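Processed glycerol phosphate lipoteichoic acid synthase 2 (Bacillus subtilis, PDB 2W8D) belongs to the sulfatase family of the alkaline phosphatase clan and holds a magnesium ion in its alpha/beta domain. Local coordinates at residues 77-82 with 308-313; 112-117 with 144-149; 168-173 with 228-233; 216-221 with 267-272; 314-319 with 333-338. All blocks are in the same frame, centred on the assembly; numbering follows the deposited sequence.

Contact 1 of 5, residues 77-82 with 308-313; sequences HQTGQG and AGDVDV
The backbone N of Gln78 points at the carboxylate of Asp310 and donates to OD2 over 2.8 Å, with 160° at the hydrogen. It comes in from above the carboxylate plane, tilted 50° out of it. The same OD2 lies 3.3 Å from His77 CA, so the carboxylate tip sits close against the backbone where 77-82 leaves its strand. CG of Asp310 stands beside its own N and anti to the carbonyl carbon (chi1 -75°), and this puts the acid across the gap.

The traffic in the other direction is carried by the side chain of Gln78. Its chain runs out extended past CG, crossing over Gly309 CA, and OE1 accepts from Val311 N at 2.9 Å, nearly in line with the C=O bond. CG2 of Val311 lies alongside that oxygen at 3.4 Å. The other end of the amide is also tied down, since NE2 donates to Pro345 O, which fixes the rotation of the group.

Each segment follows one of two parallel strands, 70-76 and 308-309, neighbours in the central sheet of this sulfatase-type fold, and the two bonds above join the chains side chain to backbone just past the strand ends. Beyond them, His77 ND1 and Thr79 OG1 are hydrogen-bonded at 3.0 Å, while His77 NE2 binds Gln288. The side chain of Thr79 is about 8 Å from the magnesium ion and touches His259, one of the metal's ligands. Helix 86-93 covers Asp310 and Val311 through Met90.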
# COMPACT_ATOMS: atom_id res chain seq x y z
N HIS A 77 0.02 -4.57 -6.14
CA HIS A 77 -0.90 -3.42 -6.06
C HIS A 77 -2.24 -3.76 -6.75
O HIS A 77 -2.28 -4.53 -7.70
CB HIS A 77 -0.27 -2.15 -6.64
CG HIS A 77 -0.31 -2.09 -8.13
ND1 HIS A 77 -1.37 -1.54 -8.83
CD2 HIS A 77 0.58 -2.53 -9.06
CE1 HIS A 77 -1.14 -1.64 -10.12
NE2 HIS A 77 0.03 -2.25 -10.29
N GLN A 78 -3.33 -3.18 -6.28
CA GLN A 78 -4.63 -3.47 -6.88
C GLN A 78 -5.32 -2.19 -7.33
O GLN A 78 -6.55 -2.15 -7.42
CB GLN A 78 -5.51 -4.26 -5.90
CG GLN A 78 -4.89 -5.62 -5.47
CD GLN A 78 -5.67 -6.27 -4.37
OE1 GLN A 78 -5.74 -5.75 -3.25
NE2 GLN A 78 -6.30 -7.41 -4.68
N THR A 79 -4.53 -1.16 -7.62
CA THR A 79 -5.02 0.16 -7.94
C THR A 79 -5.57 0.28 -9.34
O THR A 79 -5.26 -0.54 -10.23
CB THR A 79 -3.92 1.27 -7.75
OG1 THR A 79 -2.87 1.07 -8.70
CG2 THR A 79 -3.33 1.29 -6.31
N GLY A 80 -6.40 1.31 -9.52
CA GLY A 80 -6.92 1.70 -10.83
C GLY A 80 -6.53 3.16 -11.08
O GLY A 80 -5.38 3.60 -10.77
N GLN A 81 -7.46 3.96 -11.57
CA GLN A 81 -7.09 5.34 -11.92
C GLN A 81 -6.79 6.33 -10.78
O GLN A 81 -6.24 7.40 -11.03
CB GLN A 81 -8.06 5.92 -12.92
CG GLN A 81 -8.18 5.00 -14.17
CD GLN A 81 -9.18 5.55 -15.19
OE1 GLN A 81 -10.32 5.89 -14.86
NE2 GLN A 81 -8.73 5.65 -16.43
N GLY A 82 -7.12 5.99 -9.54
CA GLY A 82 -6.81 6.87 -8.42
C GLY A 82 -5.41 6.63 -7.90
O GLY A 82 -5.02 7.24 -6.93
N ALA A 308 -0.58 -12.10 -2.27
CA ALA A 308 -1.36 -11.16 -1.49
C ALA A 308 -1.53 -9.85 -2.26
O ALA A 308 -0.71 -9.53 -3.08
CB ALA A 308 -0.67 -10.88 -0.13
N GLY A 309 -2.57 -9.08 -1.95
CA GLY A 309 -2.76 -7.75 -2.56
C GLY A 309 -2.97 -6.64 -1.55
O GLY A 309 -3.07 -6.90 -0.36
N ASP A 310 -3.02 -5.39 -2.01
CA ASP A 310 -3.27 -4.24 -1.15
C ASP A 310 -4.36 -4.41 -0.08
O ASP A 310 -4.15 -3.93 1.01
CB ASP A 310 -3.70 -3.02 -1.99
CG ASP A 310 -2.57 -2.40 -2.71
OD1 ASP A 310 -1.40 -2.45 -2.21
OD2 ASP A 310 -2.84 -1.88 -3.82
N VAL A 311 -5.50 -5.05 -0.41
CA VAL A 311 -6.66 -5.13 0.52
C VAL A 311 -6.36 -6.06 1.71
O VAL A 311 -7.09 -6.07 2.72
CB VAL A 311 -7.98 -5.58 -0.19
CG1 VAL A 311 -8.52 -4.49 -1.19
CG2 VAL A 311 -7.81 -6.91 -0.88
N ASP A 312 -5.28 -6.84 1.60
CA ASP A 312 -4.87 -7.73 2.67
C ASP A 312 -4.07 -7.04 3.78
O ASP A 312 -3.94 -7.60 4.86
CB ASP A 312 -4.05 -8.91 2.13
CG ASP A 312 -4.77 -9.69 1.04
OD1 ASP A 312 -6.02 -9.72 1.01
OD2 ASP A 312 -4.08 -10.34 0.24
N VAL A 313 -3.53 -5.85 3.54
CA VAL A 313 -2.67 -5.20 4.54
C VAL A 313 -3.38 -4.85 5.86
O VAL A 313 -2.87 -5.16 6.94
CB VAL A 313 -1.92 -3.96 3.98
CG1 VAL A 313 -0.90 -3.40 5.00
CG2 VAL A 313 -1.18 -4.33 2.74

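Contact 2 of 5, residues 112-117 with 144-149; sequences LQSVPA and KAEGID
Leu112 and Glu146 meet at an angle, the CD1 methyl of the leucine resting on CG of the glutamate at 3.8 Å. Glu146 runs out extended, its CG beside its own backbone N (chi1 -68°), and this turns the aliphatic half of the chain toward Leu112 and Ser114. Ser114 comes in next to Leu112: its OG lies 3.4 Å from both CB and CG of Glu146, a polar atom flanked by carbons. That hydroxyl is bonded to Asn93 OD1, and Glu146 OE2 takes Asn93 ND2, so one asparagine of helix 86-93 holds the polar ends of both residues. Further along the chain, the Pro116 ring and the Ala117 methyl face the carbonyl of Glu146, with Ala117 CB 3.8 Å from its O. The approach of Ile148 to the Pro116 ring is too close in the model and remains doubtful.

Two waters link the backbones. One accepts from Leu112 N and donates to Ala145 O at 2.7 Å; the other accepts from Ser114 N and also donates to Ala145 O, which therefore has two water partners.

Gly147 comes within 5.2 Å of Ala117, CA to CA, at a positive phi of 75°. The pattern is a helix end meeting a helix start: Ser114 occupies the N-cap position of helix 115-118, while helix 139-145 closes at Gly147 in a Schellman motif.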
# COMPACT_ATOMS: atom_id res chain seq x y z
N LEU A 112 -17.75 5.50 6.14
CA LEU A 112 -16.64 4.56 6.21
C LEU A 112 -16.35 4.07 7.63
O LEU A 112 -16.69 4.74 8.61
CB LEU A 112 -15.39 5.20 5.58
CG LEU A 112 -15.48 5.54 4.10
CD1 LEU A 112 -14.18 6.12 3.67
CD2 LEU A 112 -15.83 4.32 3.25
N GLN A 113 -15.73 2.90 7.72
CA GLN A 113 -15.36 2.34 9.01
C GLN A 113 -13.89 1.94 8.95
O GLN A 113 -13.53 0.77 9.03
CB GLN A 113 -16.32 1.21 9.41
CG GLN A 113 -17.75 1.73 9.37
CD GLN A 113 -18.84 0.69 9.52
OE1 GLN A 113 -18.66 -0.45 9.13
NE2 GLN A 113 -19.99 1.09 10.07
N SER A 114 -13.05 2.95 8.78
CA SER A 114 -11.61 2.78 8.59
C SER A 114 -10.84 2.28 9.82
O SER A 114 -11.31 2.41 10.96
CB SER A 114 -11.00 4.11 8.19
OG SER A 114 -11.66 4.62 7.05
N VAL A 115 -9.64 1.78 9.55
CA VAL A 115 -8.66 1.45 10.57
C VAL A 115 -8.36 2.62 11.53
O VAL A 115 -8.52 2.46 12.73
CB VAL A 115 -7.37 0.92 9.92
CG1 VAL A 115 -6.40 0.46 10.97
CG2 VAL A 115 -7.73 -0.25 8.98
N PRO A 116 -7.97 3.79 11.02
CA PRO A 116 -7.79 4.84 12.03
C PRO A 116 -9.01 5.07 12.90
O PRO A 116 -8.86 5.43 14.07
CB PRO A 116 -7.49 6.10 11.22
CG PRO A 116 -7.61 5.71 9.73
CD PRO A 116 -7.61 4.23 9.65
N ALA A 117 -10.21 4.83 12.37
CA ALA A 117 -11.44 5.01 13.16
C ALA A 117 -11.69 3.84 14.12
O ALA A 117 -12.09 4.06 15.27
CB ALA A 117 -12.63 5.25 12.26
N LYS A 144 -11.34 12.95 6.30
CA LYS A 144 -12.29 13.31 7.34
C LYS A 144 -13.28 12.18 7.48
O LYS A 144 -13.68 11.81 8.60
CB LYS A 144 -13.02 14.58 6.98
CG LYS A 144 -12.17 15.80 7.01
CD LYS A 144 -13.04 16.95 6.57
CE LYS A 144 -12.70 18.19 7.29
NZ LYS A 144 -11.85 19.03 6.47
N ALA A 145 -13.68 11.62 6.34
CA ALA A 145 -14.59 10.48 6.33
C ALA A 145 -13.91 9.28 7.00
O ALA A 145 -14.58 8.42 7.59
CB ALA A 145 -15.01 10.14 4.88
N GLU A 146 -12.58 9.22 6.90
CA GLU A 146 -11.82 8.06 7.41
C GLU A 146 -11.46 8.18 8.90
O GLU A 146 -10.91 7.26 9.49
CB GLU A 146 -10.57 7.79 6.55
CG GLU A 146 -10.90 7.28 5.14
CD GLU A 146 -9.66 6.99 4.25
OE1 GLU A 146 -8.57 7.61 4.46
OE2 GLU A 146 -9.80 6.12 3.35
N GLY A 147 -11.81 9.33 9.48
CA GLY A 147 -11.47 9.67 10.84
C GLY A 147 -10.04 10.07 11.12
O GLY A 147 -9.60 9.99 12.27
N ILE A 148 -9.28 10.49 10.12
CA ILE A 148 -7.90 10.84 10.40
C ILE A 148 -7.94 12.15 11.21
O ILE A 148 -8.54 13.13 10.75
CB ILE A 148 -7.01 11.01 9.15
CG1 ILE A 148 -7.00 9.78 8.21
CG2 ILE A 148 -5.58 11.36 9.55
CD1 ILE A 148 -6.92 8.45 8.84
N ASP A 149 -7.31 12.16 12.40
CA ASP A 149 -7.39 13.35 13.30
C ASP A 149 -6.59 14.51 12.77
O ASP A 149 -6.98 15.65 12.96
CB ASP A 149 -6.88 13.08 14.75
CG ASP A 149 -7.64 12.00 15.46
OD1 ASP A 149 -8.82 12.23 15.72
OD2 ASP A 149 -7.08 10.90 15.71
O HOH W 1 -14.31 5.81 9.18
O HOH W 2 -17.31 8.17 7.43

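Contact 3 of 5, residues 168-173 with 228-233; sequences GMKDKP and AHYLDQ
Lys172 crosses the Tyr230 side chain at a slant and can be followed outward from its root. CB is 3.1 Å from the phenol OH, and CG comes next, 3.6 Å from CZ. CD passes to CE1, and CE stays with the same atom at 3.5 Å. The extended chain keeps beside the ring to its end, NZ still 3.8 Å from Tyr230 CE1, and reaches the next turn of the partner helix. At the tip NZ donates to Gln233 OE1 over 3.1 Å, approaching from above the carbonyl plane rather than along a lone pair. NZ also has a weak bond to Asp208 O.

Tyr230 stands with CG anti to its backbone N (chi1 179°), which sends the ring away from helix 219-244 and into the first turn of helix 171-183. There its OH accepts from Lys172 N at 3.1 Å. A side-chain oxygen thus takes an amide N-H of the opening turn, one that has no earlier helical carbonyl to bind; Lys170 is the N-cap residue. Both helices belong to the alpha/beta sulfatase-type domain, and the contact joins the start of one to the flank of the other.

Round the rest of the ring, Asp171 N sits at the edge, close to its plane, and Asp171 CB is 4.0 Å from CE2. Asp171 OD2 touches Leu231 CD1 at 3.4 Å, while its OD1 accepts from Leu196 N. Lys170 turns its amine away to a salt bridge with Asp208.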
# COMPACT_ATOMS: atom_id res chain seq x y z
N GLY A 168 6.02 18.77 -4.90
CA GLY A 168 6.24 19.42 -3.61
C GLY A 168 7.54 19.02 -2.95
O GLY A 168 8.60 19.05 -3.59
N MSE A 169 7.48 18.68 -1.67
CA MSE A 169 8.71 18.42 -0.90
C MSE A 169 9.44 17.18 -1.43
O MSE A 169 8.83 16.17 -1.75
CB MSE A 169 8.40 18.17 0.57
CG MSE A 169 7.89 19.35 1.33
SE MSE A 169 9.18 20.82 1.56
CE MSE A 169 10.47 19.93 2.76
N LYS A 170 10.76 17.28 -1.49
CA LYS A 170 11.62 16.11 -1.64
C LYS A 170 11.60 15.25 -0.37
O LYS A 170 11.52 15.79 0.73
CB LYS A 170 13.04 16.58 -1.93
CG LYS A 170 13.21 17.22 -3.29
CD LYS A 170 14.60 17.80 -3.43
CE LYS A 170 14.85 18.39 -4.80
NZ LYS A 170 16.05 19.29 -4.71
N ASP A 171 11.68 13.94 -0.52
CA ASP A 171 11.64 13.00 0.60
C ASP A 171 12.67 13.24 1.74
O ASP A 171 12.28 13.20 2.89
CB ASP A 171 11.73 11.56 0.08
CG ASP A 171 10.58 11.19 -0.85
OD1 ASP A 171 9.57 11.95 -0.93
OD2 ASP A 171 10.67 10.13 -1.51
N LYS A 172 13.95 13.48 1.45
CA LYS A 172 14.95 13.73 2.51
C LYS A 172 14.59 14.84 3.50
O LYS A 172 14.52 14.55 4.68
CB LYS A 172 16.39 13.89 1.98
CG LYS A 172 17.05 12.56 1.57
CD LYS A 172 18.49 12.76 1.15
CE LYS A 172 19.05 11.54 0.45
NZ LYS A 172 20.34 11.87 -0.27
N PRO A 173 14.33 16.08 3.02
CA PRO A 173 13.86 17.11 3.98
C PRO A 173 12.43 16.88 4.50
O PRO A 173 12.10 17.30 5.61
CB PRO A 173 13.94 18.42 3.19
CG PRO A 173 13.96 18.00 1.76
CD PRO A 173 14.61 16.66 1.70
N ALA A 228 14.86 6.08 -7.39
CA ALA A 228 14.64 4.95 -6.47
C ALA A 228 15.78 4.91 -5.41
O ALA A 228 15.53 4.67 -4.24
CB ALA A 228 14.57 3.63 -7.23
N HIS A 229 17.01 5.14 -5.84
CA HIS A 229 18.17 5.13 -4.95
C HIS A 229 18.00 6.26 -3.94
O HIS A 229 18.20 6.05 -2.77
CB HIS A 229 19.48 5.27 -5.76
CG HIS A 229 20.74 5.20 -4.95
ND1 HIS A 229 21.24 4.02 -4.44
CD2 HIS A 229 21.63 6.16 -4.59
CE1 HIS A 229 22.38 4.26 -3.80
NE2 HIS A 229 22.64 5.55 -3.88
N TYR A 230 17.55 7.44 -4.40
CA TYR A 230 17.25 8.55 -3.51
C TYR A 230 16.16 8.20 -2.44
O TYR A 230 16.33 8.50 -1.23
CB TYR A 230 16.91 9.81 -4.32
CG TYR A 230 16.56 11.02 -3.46
CD1 TYR A 230 17.55 11.89 -3.01
CD2 TYR A 230 15.24 11.25 -3.06
CE1 TYR A 230 17.24 12.98 -2.21
CE2 TYR A 230 14.91 12.31 -2.27
CZ TYR A 230 15.92 13.17 -1.83
OH TYR A 230 15.60 14.22 -1.05
N LEU A 231 15.07 7.59 -2.90
CA LEU A 231 14.01 7.08 -2.02
C LEU A 231 14.61 6.16 -0.94
O LEU A 231 14.30 6.28 0.24
CB LEU A 231 12.94 6.32 -2.83
CG LEU A 231 11.71 5.78 -2.06
CD1 LEU A 231 11.13 6.79 -1.05
CD2 LEU A 231 10.57 5.34 -2.98
N ASP A 232 15.47 5.25 -1.36
CA ASP A 232 16.10 4.31 -0.45
C ASP A 232 16.95 4.99 0.65
O ASP A 232 16.89 4.61 1.80
CB ASP A 232 16.95 3.33 -1.23
CG ASP A 232 17.49 2.22 -0.37
OD1 ASP A 232 16.66 1.32 -0.06
OD2 ASP A 232 18.72 2.23 -0.03
N GLN A 233 17.72 6.01 0.29
CA GLN A 233 18.44 6.81 1.29
C GLN A 233 17.52 7.53 2.26
O GLN A 233 17.84 7.63 3.44
CB GLN A 233 19.39 7.79 0.60
CG GLN A 233 20.47 7.06 -0.23
CD GLN A 233 21.42 7.99 -0.99
OE1 GLN A 233 21.03 9.08 -1.42
NE2 GLN A 233 22.66 7.55 -1.16

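Contact 4 of 5, residues 216-221 with 267-272; sequences FGDSVV and NKAMAK
Phe216 and Ala269 bring the two backbones within 5.3 Å, CA to CA, where the turn leading into helix 219-244 lies against the first turn of helix 267-273. The methyl of Ala269 is the centre of the packing. Its CB sits 3.4 Å from the carbonyl O of Phe216, 3.5 Å from Asp218 CB and 3.9 Å from Val221 CG2, so a loop carbonyl, an acid's stem and a branched side chain close round one small group.

One turn further on, Lys272 and Phe216 slide past each other in opposite directions. The root of the lysine, CB, is 3.9 Å from CD1 of the ring, while its chain, bent at chi3 (-141°) and again at chi4, passes the carbonyl of Phe216, with CE 3.6 Å from Phe216 O.

Asp218 serves both segments. It is the N-cap of helix 219-244, and OD1 accepts from Val221 N in a long capping bond of 3.3 Å. The other oxygen, OD2, takes a hydrogen from a water that in turn accepts from Ala269 N, linking the cap of one helix to the first turn of the other. OD2 is also bonded to His266 ND1, just ahead of helix 267-273.

The Phe216 ring meets Phe225 at about 50° and rests on Val273, which Val221 also touches. The contact, its centre about 26 Å from that of the chain, thereby packs the beginning of long helix 219-244 against one side of short helix 267-273.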
# COMPACT_ATOMS: atom_id res chain seq x y z
N PHE A 216 19.56 1.82 -20.77
CA PHE A 216 18.58 0.96 -21.45
C PHE A 216 17.85 1.57 -22.67
O PHE A 216 16.90 0.99 -23.19
CB PHE A 216 17.57 0.41 -20.42
CG PHE A 216 18.22 -0.20 -19.23
CD1 PHE A 216 18.82 -1.46 -19.31
CD2 PHE A 216 18.28 0.50 -18.03
CE1 PHE A 216 19.46 -2.02 -18.21
CE2 PHE A 216 18.90 -0.06 -16.92
CZ PHE A 216 19.50 -1.32 -17.01
N GLY A 217 18.30 2.74 -23.12
CA GLY A 217 17.75 3.37 -24.31
C GLY A 217 16.45 4.12 -24.10
O GLY A 217 15.67 4.30 -25.05
N ASP A 218 16.21 4.58 -22.87
CA ASP A 218 14.96 5.22 -22.53
C ASP A 218 15.16 5.93 -21.20
O ASP A 218 15.45 5.30 -20.18
CB ASP A 218 13.86 4.16 -22.46
CG ASP A 218 12.52 4.70 -21.97
OD1 ASP A 218 12.48 5.63 -21.12
OD2 ASP A 218 11.50 4.14 -22.41
N SER A 219 15.02 7.25 -21.23
CA SER A 219 15.44 8.10 -20.16
C SER A 219 14.48 8.05 -19.00
O SER A 219 14.87 8.30 -17.86
CB SER A 219 15.63 9.52 -20.66
OG SER A 219 14.40 10.17 -20.89
N VAL A 220 13.21 7.74 -19.25
CA VAL A 220 12.29 7.49 -18.14
C VAL A 220 12.77 6.31 -17.26
O VAL A 220 12.86 6.42 -16.02
CB VAL A 220 10.83 7.29 -18.64
CG1 VAL A 220 9.92 6.76 -17.54
CG2 VAL A 220 10.28 8.63 -19.15
N VAL A 221 13.08 5.20 -17.92
CA VAL A 221 13.58 3.99 -17.28
C VAL A 221 14.99 4.19 -16.72
O VAL A 221 15.27 3.73 -15.64
CB VAL A 221 13.60 2.80 -18.27
CG1 VAL A 221 14.45 1.62 -17.71
CG2 VAL A 221 12.17 2.37 -18.66
N ASN A 267 8.12 -0.81 -22.62
CA ASN A 267 8.41 -2.23 -22.75
C ASN A 267 9.74 -2.51 -23.43
O ASN A 267 10.41 -3.46 -23.08
CB ASN A 267 7.30 -2.95 -23.53
CG ASN A 267 6.15 -3.43 -22.64
OD1 ASN A 267 6.20 -3.33 -21.42
ND2 ASN A 267 5.12 -3.96 -23.26
N LYS A 268 10.10 -1.71 -24.44
CA LYS A 268 11.35 -1.95 -25.14
C LYS A 268 12.52 -1.87 -24.16
O LYS A 268 13.37 -2.73 -24.17
CB LYS A 268 11.57 -0.98 -26.29
CG LYS A 268 12.76 -1.37 -27.17
CD LYS A 268 13.22 -0.24 -28.09
CE LYS A 268 13.34 -0.81 -29.49
NZ LYS A 268 14.44 -0.19 -30.30
N ALA A 269 12.54 -0.86 -23.29
CA ALA A 269 13.66 -0.71 -22.35
C ALA A 269 13.56 -1.71 -21.19
O ALA A 269 14.59 -2.23 -20.71
CB ALA A 269 13.76 0.73 -21.84
N MSE A 270 12.34 -2.00 -20.74
CA MSE A 270 12.14 -2.92 -19.63
C MSE A 270 12.57 -4.33 -19.96
O MSE A 270 12.97 -5.05 -19.06
CB MSE A 270 10.68 -2.93 -19.15
CG MSE A 270 10.36 -1.76 -18.31
SE MSE A 270 11.44 -1.75 -16.63
CE MSE A 270 10.69 -3.33 -15.79
N ALA A 271 12.48 -4.74 -21.22
CA ALA A 271 13.03 -6.03 -21.63
C ALA A 271 14.55 -6.09 -21.47
O ALA A 271 15.09 -7.14 -21.12
CB ALA A 271 12.64 -6.37 -23.09
N LYS A 272 15.24 -4.99 -21.76
CA LYS A 272 16.68 -4.91 -21.46
C LYS A 272 16.94 -4.93 -19.96
O LYS A 272 17.86 -5.60 -19.50
CB LYS A 272 17.33 -3.68 -22.09
CG LYS A 272 17.32 -3.70 -23.61
CD LYS A 272 18.09 -2.47 -24.08
CE LYS A 272 17.45 -1.83 -25.29
NZ LYS A 272 17.78 -2.57 -26.50
O HOH W 3 11.39 2.03 -24.05

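Contact 5 of 5, residues 314-319 with 333-338; sequences APTILH and SDILSK
A type I beta turn from Asp334 to Ser337, combined with an Asx turn, presses against the side of helix 313-320. Asp334 makes bonds with both carboxylate oxygens. OD1 accepts from Leu336 N at 2.8 Å, which makes the Asx turn, while OD2 reaches over to the helix and accepts from His319 ND1 at 2.6 Å. That bond is nearly straight, 167° at the hydrogen. The oxygen lies in the imidazole plane, but the ring meets the carboxylate from above, the two planes standing 68° apart. CG of Asp334 is anti to its backbone N (chi1 174°), which carries both oxygens over the helix surface.

His319 is held at both ring nitrogens, since NE2 is bonded to Thr325 OG1. One face of the ring lies over Pro315 O, toward the rim. The carboxylate at ND1 would be expected to polarise the imidazole.

Thr316, one turn earlier, answers from the helix. Its OG1 accepts from Ile335 N at 3.1 Å and is also bonded to Asp312 O, the carbonyl four residues back. Within the sulfatase-type fold, this helix rests on the central sheet: Thr316 and Ile317 touch Ile294 of strand 292-296, and Ile335 of the turn touches Leu292 of the same strand.

The threonine's other branch, CG2, is 4.0 Å from Leu336 CG, the two side chains crossing at about a right angle. Pro315 CB packs 3.9 Å from Asp334 N. Ser333, at the entry to the turn, gives its OG to Asp19.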
# COMPACT_ATOMS: atom_id res chain seq x y z
N ALA A 314 -4.55 -4.25 5.76
CA ALA A 314 -5.26 -3.71 6.93
C ALA A 314 -5.57 -4.77 7.99
O ALA A 314 -5.33 -4.53 9.16
CB ALA A 314 -6.54 -2.93 6.53
N PRO A 315 -6.13 -5.95 7.56
CA PRO A 315 -6.34 -7.06 8.52
C PRO A 315 -5.07 -7.72 9.03
O PRO A 315 -5.08 -8.29 10.12
CB PRO A 315 -7.15 -8.08 7.72
CG PRO A 315 -7.11 -7.60 6.25
CD PRO A 315 -6.93 -6.13 6.33
N THR A 316 -3.98 -7.67 8.28
CA THR A 316 -2.74 -8.23 8.76
C THR A 316 -2.34 -7.40 9.98
O THR A 316 -2.08 -7.93 11.07
CB THR A 316 -1.64 -8.21 7.63
OG1 THR A 316 -2.15 -8.82 6.42
CG2 THR A 316 -0.40 -8.92 8.06
N ILE A 317 -2.36 -6.08 9.79
CA ILE A 317 -1.94 -5.11 10.78
C ILE A 317 -2.83 -5.11 11.99
O ILE A 317 -2.35 -5.13 13.11
CB ILE A 317 -1.92 -3.71 10.18
CG1 ILE A 317 -0.96 -3.68 8.99
CG2 ILE A 317 -1.55 -2.66 11.24
CD1 ILE A 317 0.39 -4.34 9.27
N LEU A 318 -4.14 -5.10 11.76
CA LEU A 318 -5.10 -5.11 12.86
C LEU A 318 -4.90 -6.36 13.72
O LEU A 318 -4.86 -6.27 14.93
CB LEU A 318 -6.52 -5.02 12.31
CG LEU A 318 -7.39 -3.79 12.56
CD1 LEU A 318 -6.69 -2.57 13.20
CD2 LEU A 318 -8.16 -3.43 11.33
N HIS A 319 -4.74 -7.51 13.06
CA HIS A 319 -4.48 -8.77 13.73
C HIS A 319 -3.22 -8.71 14.57
O HIS A 319 -3.26 -9.12 15.73
CB HIS A 319 -4.48 -9.96 12.76
CG HIS A 319 -5.85 -10.29 12.26
ND1 HIS A 319 -6.09 -11.25 11.28
CD2 HIS A 319 -7.07 -9.77 12.57
CE1 HIS A 319 -7.39 -11.30 11.03
NE2 HIS A 319 -8.00 -10.42 11.81
N SER A 333 -7.74 -10.41 3.21
CA SER A 333 -7.52 -11.57 4.04
C SER A 333 -6.15 -11.41 4.69
O SER A 333 -5.19 -11.15 4.01
CB SER A 333 -7.60 -12.81 3.14
OG SER A 333 -7.08 -13.96 3.80
N ASP A 334 -6.10 -11.48 6.02
CA ASP A 334 -4.85 -11.45 6.78
C ASP A 334 -3.82 -12.38 6.15
O ASP A 334 -4.03 -13.59 6.05
CB ASP A 334 -5.15 -11.85 8.23
CG ASP A 334 -3.89 -12.00 9.10
OD1 ASP A 334 -2.76 -11.70 8.69
OD2 ASP A 334 -4.03 -12.46 10.24
N ILE A 335 -2.70 -11.81 5.73
CA ILE A 335 -1.66 -12.59 5.07
C ILE A 335 -1.05 -13.62 6.01
O ILE A 335 -0.69 -14.70 5.57
CB ILE A 335 -0.55 -11.68 4.44
CG1 ILE A 335 -1.20 -10.57 3.61
CG2 ILE A 335 0.38 -12.48 3.51
CD1 ILE A 335 -0.26 -9.42 3.22
N LEU A 336 -0.98 -13.31 7.30
CA LEU A 336 -0.36 -14.26 8.25
C LEU A 336 -1.30 -15.38 8.65
O LEU A 336 -0.89 -16.31 9.32
CB LEU A 336 0.20 -13.53 9.49
CG LEU A 336 1.21 -12.45 9.09
CD1 LEU A 336 1.74 -11.68 10.30
CD2 LEU A 336 2.34 -13.08 8.25
N SER A 337 -2.56 -15.30 8.25
CA SER A 337 -3.54 -16.35 8.55
C SER A 337 -3.25 -17.65 7.81
O SER A 337 -2.90 -17.63 6.62
CB SER A 337 -4.95 -15.88 8.19
OG SER A 337 -5.87 -16.95 8.31
N LYS A 338 -3.44 -18.78 8.50
CA LYS A 338 -3.29 -20.09 7.85
C LYS A 338 -4.20 -20.26 6.63
O LYS A 338 -3.78 -20.82 5.62
CB LYS A 338 -3.52 -21.24 8.85
CG LYS A 338 -2.27 -21.74 9.59
CD LYS A 338 -2.07 -20.96 10.90
CE LYS A 338 -1.28 -21.75 11.97
NZ LYS A 338 0.20 -21.63 11.80

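Overall arrangement
From the N terminus, contact 1 opens first, just after strand 70-76, and closes only at 308-313, so the 225 residues between its segments contain contacts 2, 3 and 4. Contact 2 shuts a short loop at 144-149 before contact 3 begins. Contacts 3 and 4 cross: 216-221, which leads into helix 219-244, comes before 228-233 further along it, and the two parts bind helix 267-273 and helix 171-183 respectively. Contact 5 follows in series and closes a short loop from helix 313-320 to 333-338. It touches contact 1, with Asp312 OD1 close to Ser333 N, and contact 2, through Val115 on Ala314 and Leu318. Contacts 1, 2 and 5 thus form one cluster, while contact 4 lies across the chain's centre from contacts 2 and 5.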